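Long-range contact in Gp26 (Listeria phage P40, PDB 4JZ5), which probably cleaves the glycan strands of Listeria peptidoglycan, as the catalytic domain of a phage endolysin of glycosyl hydrolase family 25: residues 76-85 against 111-122. Residues are numbered along the deposited sequence; the frame is centred on the assembly and turned at random.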
loop_
_atom_site.group_PDB
_atom_site.type_symbol
_atom_site.label_atom_id
_atom_site.label_comp_id
_atom_site.label_asym_id
_atom_site.label_seq_id
_atom_site.Cartn_x
_atom_site.Cartn_y
_atom_site.Cartn_z
ATOM N N PHE A 76 -0.076 -5.155 9.593
ATOM C CA PHE A 76 -0.113 -4.036 8.687
ATOM C C PHE A 76 1.192 -3.843 7.944
ATOM O O PHE A 76 2.238 -4.367 8.293
ATOM C CB PHE A 76 -0.530 -2.745 9.441
ATOM C CG PHE A 76 0.571 -2.112 10.248
ATOM C CD1 PHE A 76 0.851 -2.554 11.525
ATOM C CD2 PHE A 76 1.320 -1.062 9.726
ATOM C CE1 PHE A 76 1.862 -1.978 12.274
ATOM C CE2 PHE A 76 2.327 -0.471 10.475
ATOM C CZ PHE A 76 2.597 -0.938 11.755
ATOM N N GLY A 77 1.085 -3.069 6.881
ATOM C CA GLY A 77 2.202 -2.666 6.058
ATOM C C GLY A 77 2.140 -1.188 5.733
ATOM O O GLY A 77 1.228 -0.484 6.162
ATOM N N LEU A 78 3.097 -0.717 4.937
ATOM C CA LEU A 78 3.205 0.699 4.570
ATOM C C LEU A 78 3.235 0.866 3.068
ATOM O O LEU A 78 3.799 0.015 2.370
ATOM C CB LEU A 78 4.508 1.322 5.073
ATOM C CG LEU A 78 4.826 1.181 6.555
ATOM C CD1 LEU A 78 6.142 1.876 6.853
ATOM C CD2 LEU A 78 3.737 1.689 7.468
ATOM N N TYR A 79 2.689 1.970 2.561
ATOM C CA TYR A 79 2.876 2.320 1.164
ATOM C C TYR A 79 3.318 3.769 1.037
ATOM O O TYR A 79 2.810 4.662 1.712
ATOM C CB TYR A 79 1.610 2.039 0.319
ATOM C CG TYR A 79 0.471 3.034 0.464
ATOM C CD1 TYR A 79 0.402 4.165 -0.344
ATOM C CD2 TYR A 79 -0.563 2.825 1.371
ATOM C CE1 TYR A 79 -0.640 5.070 -0.245
ATOM C CE2 TYR A 79 -1.616 3.736 1.483
ATOM C CZ TYR A 79 -1.646 4.848 0.661
ATOM O OH TYR A 79 -2.664 5.769 0.751
ATOM N N HIS A 80 4.253 3.995 0.118
ATOM C CA HIS A 80 4.798 5.307 -0.182
ATOM C C HIS A 80 4.205 5.844 -1.473
ATOM O O HIS A 80 4.226 5.151 -2.489
ATOM C CB HIS A 80 6.310 5.190 -0.379
ATOM C CG HIS A 80 6.946 6.473 -0.787
ATOM N ND1 HIS A 80 7.347 6.788 -2.069
ATOM C CD2 HIS A 80 7.205 7.552 -0.026
ATOM C CE1 HIS A 80 7.857 8.014 -2.058
ATOM N NE2 HIS A 80 7.771 8.494 -0.832
ATOM N N TYR A 81 3.685 7.072 -1.440
ATOM C CA TYR A 81 3.150 7.719 -2.628
ATOM C C TYR A 81 4.290 8.425 -3.353
ATOM O O TYR A 81 4.834 9.431 -2.876
ATOM C CB TYR A 81 2.031 8.715 -2.269
ATOM C CG TYR A 81 1.343 9.231 -3.507
ATOM C CD1 TYR A 81 1.874 10.288 -4.233
ATOM C CD2 TYR A 81 0.206 8.612 -3.998
ATOM C CE1 TYR A 81 1.263 10.743 -5.383
ATOM C CE2 TYR A 81 -0.418 9.073 -5.155
ATOM C CZ TYR A 81 0.135 10.117 -5.846
ATOM O OH TYR A 81 -0.474 10.566 -6.998
ATOM N N ALA A 82 4.673 7.876 -4.495
ATOM C CA ALA A 82 5.859 8.331 -5.210
ATOM C C ALA A 82 5.677 9.643 -5.959
ATOM O O ALA A 82 4.670 9.839 -6.640
ATOM C CB ALA A 82 6.280 7.276 -6.197
ATOM N N LEU A 83 6.695 10.492 -5.864
ATOM C CA LEU A 83 6.758 11.766 -6.575
ATOM C C LEU A 83 8.171 12.012 -7.114
ATOM O O LEU A 83 8.560 13.147 -7.364
ATOM C CB LEU A 83 6.367 12.904 -5.637
ATOM C CG LEU A 83 4.897 12.872 -5.214
ATOM C CD1 LEU A 83 4.628 13.837 -4.071
ATOM C CD2 LEU A 83 3.983 13.169 -6.385
ATOM N N PHE A 84 8.948 10.952 -7.327
ATOM C CA PHE A 84 10.377 11.152 -7.523
ATOM C C PHE A 84 10.763 11.695 -8.895
ATOM O O PHE A 84 10.133 11.408 -9.914
ATOM C CB PHE A 84 11.211 9.913 -7.135
ATOM C CG PHE A 84 10.688 8.584 -7.633
ATOM C CD1 PHE A 84 10.731 8.245 -8.978
ATOM C CD2 PHE A 84 10.226 7.642 -6.742
ATOM C CE1 PHE A 84 10.295 6.998 -9.409
ATOM C CE2 PHE A 84 9.814 6.386 -7.172
ATOM C CZ PHE A 84 9.843 6.066 -8.501
ATOM N N GLU A 85 11.826 12.487 -8.894
ATOM C CA GLU A 85 12.299 13.166 -10.094
ATOM C C GLU A 85 13.270 12.335 -10.929
ATOM O O GLU A 85 13.604 12.732 -12.045
ATOM C CB GLU A 85 12.969 14.495 -9.707
ATOM C CG GLU A 85 11.987 15.506 -9.111
ATOM C CD GLU A 85 12.572 16.879 -8.867
ATOM O OE1 GLU A 85 13.788 17.076 -9.096
ATOM O OE2 GLU A 85 11.788 17.793 -8.479
ATOM N N PRO A 111 5.691 -3.387 10.891
ATOM C CA PRO A 111 5.106 -3.585 9.559
ATOM C C PRO A 111 5.677 -4.827 8.894
ATOM O O PRO A 111 6.870 -5.113 9.073
ATOM C CB PRO A 111 5.551 -2.334 8.796
ATOM C CG PRO A 111 5.988 -1.334 9.856
ATOM C CD PRO A 111 6.546 -2.193 10.955
ATOM N N THR A 112 4.868 -5.550 8.136
ATOM C CA THR A 112 5.326 -6.798 7.536
ATOM C C THR A 112 5.454 -6.755 6.023
ATOM O O THR A 112 5.828 -7.744 5.415
ATOM C CB THR A 112 4.407 -7.962 7.899
ATOM O OG1 THR A 112 3.085 -7.665 7.475
ATOM C CG2 THR A 112 4.421 -8.210 9.413
ATOM N N PHE A 113 5.147 -5.623 5.400
ATOM C CA PHE A 113 5.202 -5.513 3.947
ATOM C C PHE A 113 5.269 -4.038 3.612
ATOM O O PHE A 113 4.687 -3.214 4.328
ATOM C CB PHE A 113 3.963 -6.162 3.300
ATOM C CG PHE A 113 4.266 -6.993 2.084
ATOM C CD1 PHE A 113 4.492 -6.398 0.846
ATOM C CD2 PHE A 113 4.325 -8.368 2.176
ATOM C CE1 PHE A 113 4.764 -7.175 -0.270
ATOM C CE2 PHE A 113 4.587 -9.141 1.066
ATOM C CZ PHE A 113 4.812 -8.550 -0.156
ATOM N N LEU A 114 5.939 -3.706 2.515
ATOM C CA LEU A 114 6.066 -2.332 2.066
ATOM C C LEU A 114 5.670 -2.249 0.601
ATOM O O LEU A 114 5.729 -3.238 -0.118
ATOM C CB LEU A 114 7.510 -1.847 2.241
ATOM C CG LEU A 114 8.087 -1.981 3.653
ATOM C CD1 LEU A 114 9.574 -1.708 3.633
ATOM C CD2 LEU A 114 7.405 -1.045 4.642
ATOM N N PHE A 115 5.252 -1.058 0.162
ATOM C CA PHE A 115 4.803 -0.868 -1.214
ATOM C C PHE A 115 5.218 0.473 -1.785
ATOM O O PHE A 115 5.217 1.494 -1.100
ATOM C CB PHE A 115 3.275 -0.918 -1.287
ATOM C CG PHE A 115 2.699 -2.264 -1.019
ATOM C CD1 PHE A 115 2.560 -3.173 -2.049
ATOM C CD2 PHE A 115 2.277 -2.623 0.234
ATOM C CE1 PHE A 115 2.017 -4.423 -1.829
ATOM C CE2 PHE A 115 1.739 -3.883 0.454
ATOM C CZ PHE A 115 1.620 -4.770 -0.580
ATOM N N LEU A 116 5.541 0.443 -3.076
ATOM C CA LEU A 116 5.660 1.625 -3.901
ATOM C C LEU A 116 4.318 1.862 -4.603
ATOM O O LEU A 116 3.866 1.013 -5.381
ATOM C CB LEU A 116 6.747 1.408 -4.950
ATOM C CG LEU A 116 6.888 2.484 -6.018
ATOM C CD1 LEU A 116 7.124 3.838 -5.392
ATOM C CD2 LEU A 116 8.025 2.148 -6.970
ATOM N N ASP A 117 3.695 3.008 -4.336
ATOM C CA ASP A 117 2.472 3.450 -5.018
ATOM C C ASP A 117 2.897 4.428 -6.102
ATOM O O ASP A 117 3.357 5.550 -5.804
ATOM C CB ASP A 117 1.572 4.111 -3.960
ATOM C CG ASP A 117 0.327 4.773 -4.514
ATOM O OD1 ASP A 117 0.265 5.080 -5.705
ATOM O OD2 ASP A 117 -0.599 5.023 -3.716
ATOM N N TYR A 118 2.834 3.978 -7.355
ATOM C CA TYR A 118 3.369 4.751 -8.471
ATOM C C TYR A 118 2.256 4.983 -9.461
ATOM O O TYR A 118 1.952 4.079 -10.261
ATOM C CB TYR A 118 4.564 4.057 -9.163
ATOM C CG TYR A 118 5.315 5.052 -10.008
ATOM C CD1 TYR A 118 6.283 5.865 -9.459
ATOM C CD2 TYR A 118 4.996 5.249 -11.335
ATOM C CE1 TYR A 118 6.926 6.828 -10.208
ATOM C CE2 TYR A 118 5.638 6.207 -12.094
ATOM C CZ TYR A 118 6.582 7.007 -11.527
ATOM O OH TYR A 118 7.196 7.962 -12.304
ATOM N N GLU A 119 1.640 6.163 -9.406
ATOM C CA GLU A 119 0.456 6.415 -10.217
ATOM C C GLU A 119 0.445 7.792 -10.885
ATOM O O GLU A 119 -0.556 8.185 -11.482
ATOM C CB GLU A 119 -0.785 6.208 -9.362
ATOM C CG GLU A 119 -0.933 7.194 -8.235
ATOM C CD GLU A 119 -2.120 6.854 -7.312
ATOM O OE1 GLU A 119 -1.965 6.174 -6.288
ATOM O OE2 GLU A 119 -3.252 7.298 -7.604
ATOM N N GLU A 120 1.559 8.514 -10.805
ATOM C CA GLU A 120 1.774 9.722 -11.597
ATOM C C GLU A 120 3.266 9.802 -11.852
ATOM O O GLU A 120 4.047 9.118 -11.196
ATOM C CB GLU A 120 1.252 10.976 -10.888
ATOM C CG GLU A 120 1.973 11.355 -9.601
ATOM C CD GLU A 120 1.461 12.673 -9.037
ATOM O OE1 GLU A 120 1.876 13.740 -9.541
ATOM O OE2 GLU A 120 0.619 12.647 -8.100
ATOM N N VAL A 121 3.656 10.619 -12.819
ATOM C CA VAL A 121 5.051 10.700 -13.227
ATOM C C VAL A 121 5.601 12.099 -13.007
ATOM O O VAL A 121 5.049 13.072 -13.516
ATOM C CB VAL A 121 5.229 10.313 -14.702
ATOM C CG1 VAL A 121 6.700 10.361 -15.079
ATOM C CG2 VAL A 121 4.643 8.926 -14.963
ATOM N N LYS A 122 6.657 12.198 -12.210
ATOM C CA LYS A 122 7.322 13.467 -11.931
ATOM C C LYS A 122 8.770 13.424 -12.424
ATOM O O LYS A 122 9.562 14.331 -12.148
ATOM C CB LYS A 122 7.297 13.796 -10.434
ATOM C CG LYS A 122 5.890 13.888 -9.829
ATOM C CD LYS A 122 5.015 14.971 -10.472
ATOM C CE LYS A 122 5.439 16.392 -10.104
ATOM N NZ LYS A 122 5.255 16.696 -8.663
HETATM O O HOH W 1 -3.150 10.386 -7.854
HETATM O O HOH W 2 5.644 10.146 -9.251
HETATM O O HOH W 3 2.554 7.998 -7.303
HETATM O O HOH W 4 7.770 15.825 -7.546
HETATM O O HOH W 5 7.892 10.074 -10.722
#
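His80 and Phe115 are joined through their backbones, His80 N to Phe115 O at 2.9 Å, one rung of the parallel ladder between strands 76-81 and 114-117. Asp117 N to His80 O and Ala82 N to Asp117 O extend it. Gly77 suits the N-terminal end, where Phe113 O sits 3.1 Å from its CA and takes up the space of a side chain.

Apolar contacts fill the face bearing Leu78, Leu114 and Leu116, where Leu114 packs on helix 128-143 and Leu116 on strand 147-152. Leu114 CD2 lies 3.8 Å from Leu78 CB, the leucines running side by side. Small Ala82 sets CB 3.6 Å from both Leu116 CD1 and Tyr118 CD1, and Phe84 meets the Tyr118 ring obliquely.

Helix 87-106 links the strands in a beta-alpha-beta crossover of the family's (beta/alpha) barrel. Asp117, on the face shared with Tyr79 and Phe115, and Glu119, just past the strand, match the DXE signature of family 25, consistent with an active site at the strands' C-terminal ends. The Tyr79 ring runs alongside the Asp117 carboxylate, CE1 3.5 Å from Asp117 OD2 and the planes 37° apart.

Polar contacts follow where the strands end. With CG anti to the backbone N (chi1 -172°), Tyr81 reaches Glu120, its OH donating to the anti lone pair of OE2 at 2.6 Å, ring and carboxylate almost perpendicular (87°). A water bridges the same hydroxyl to Glu119 OE2.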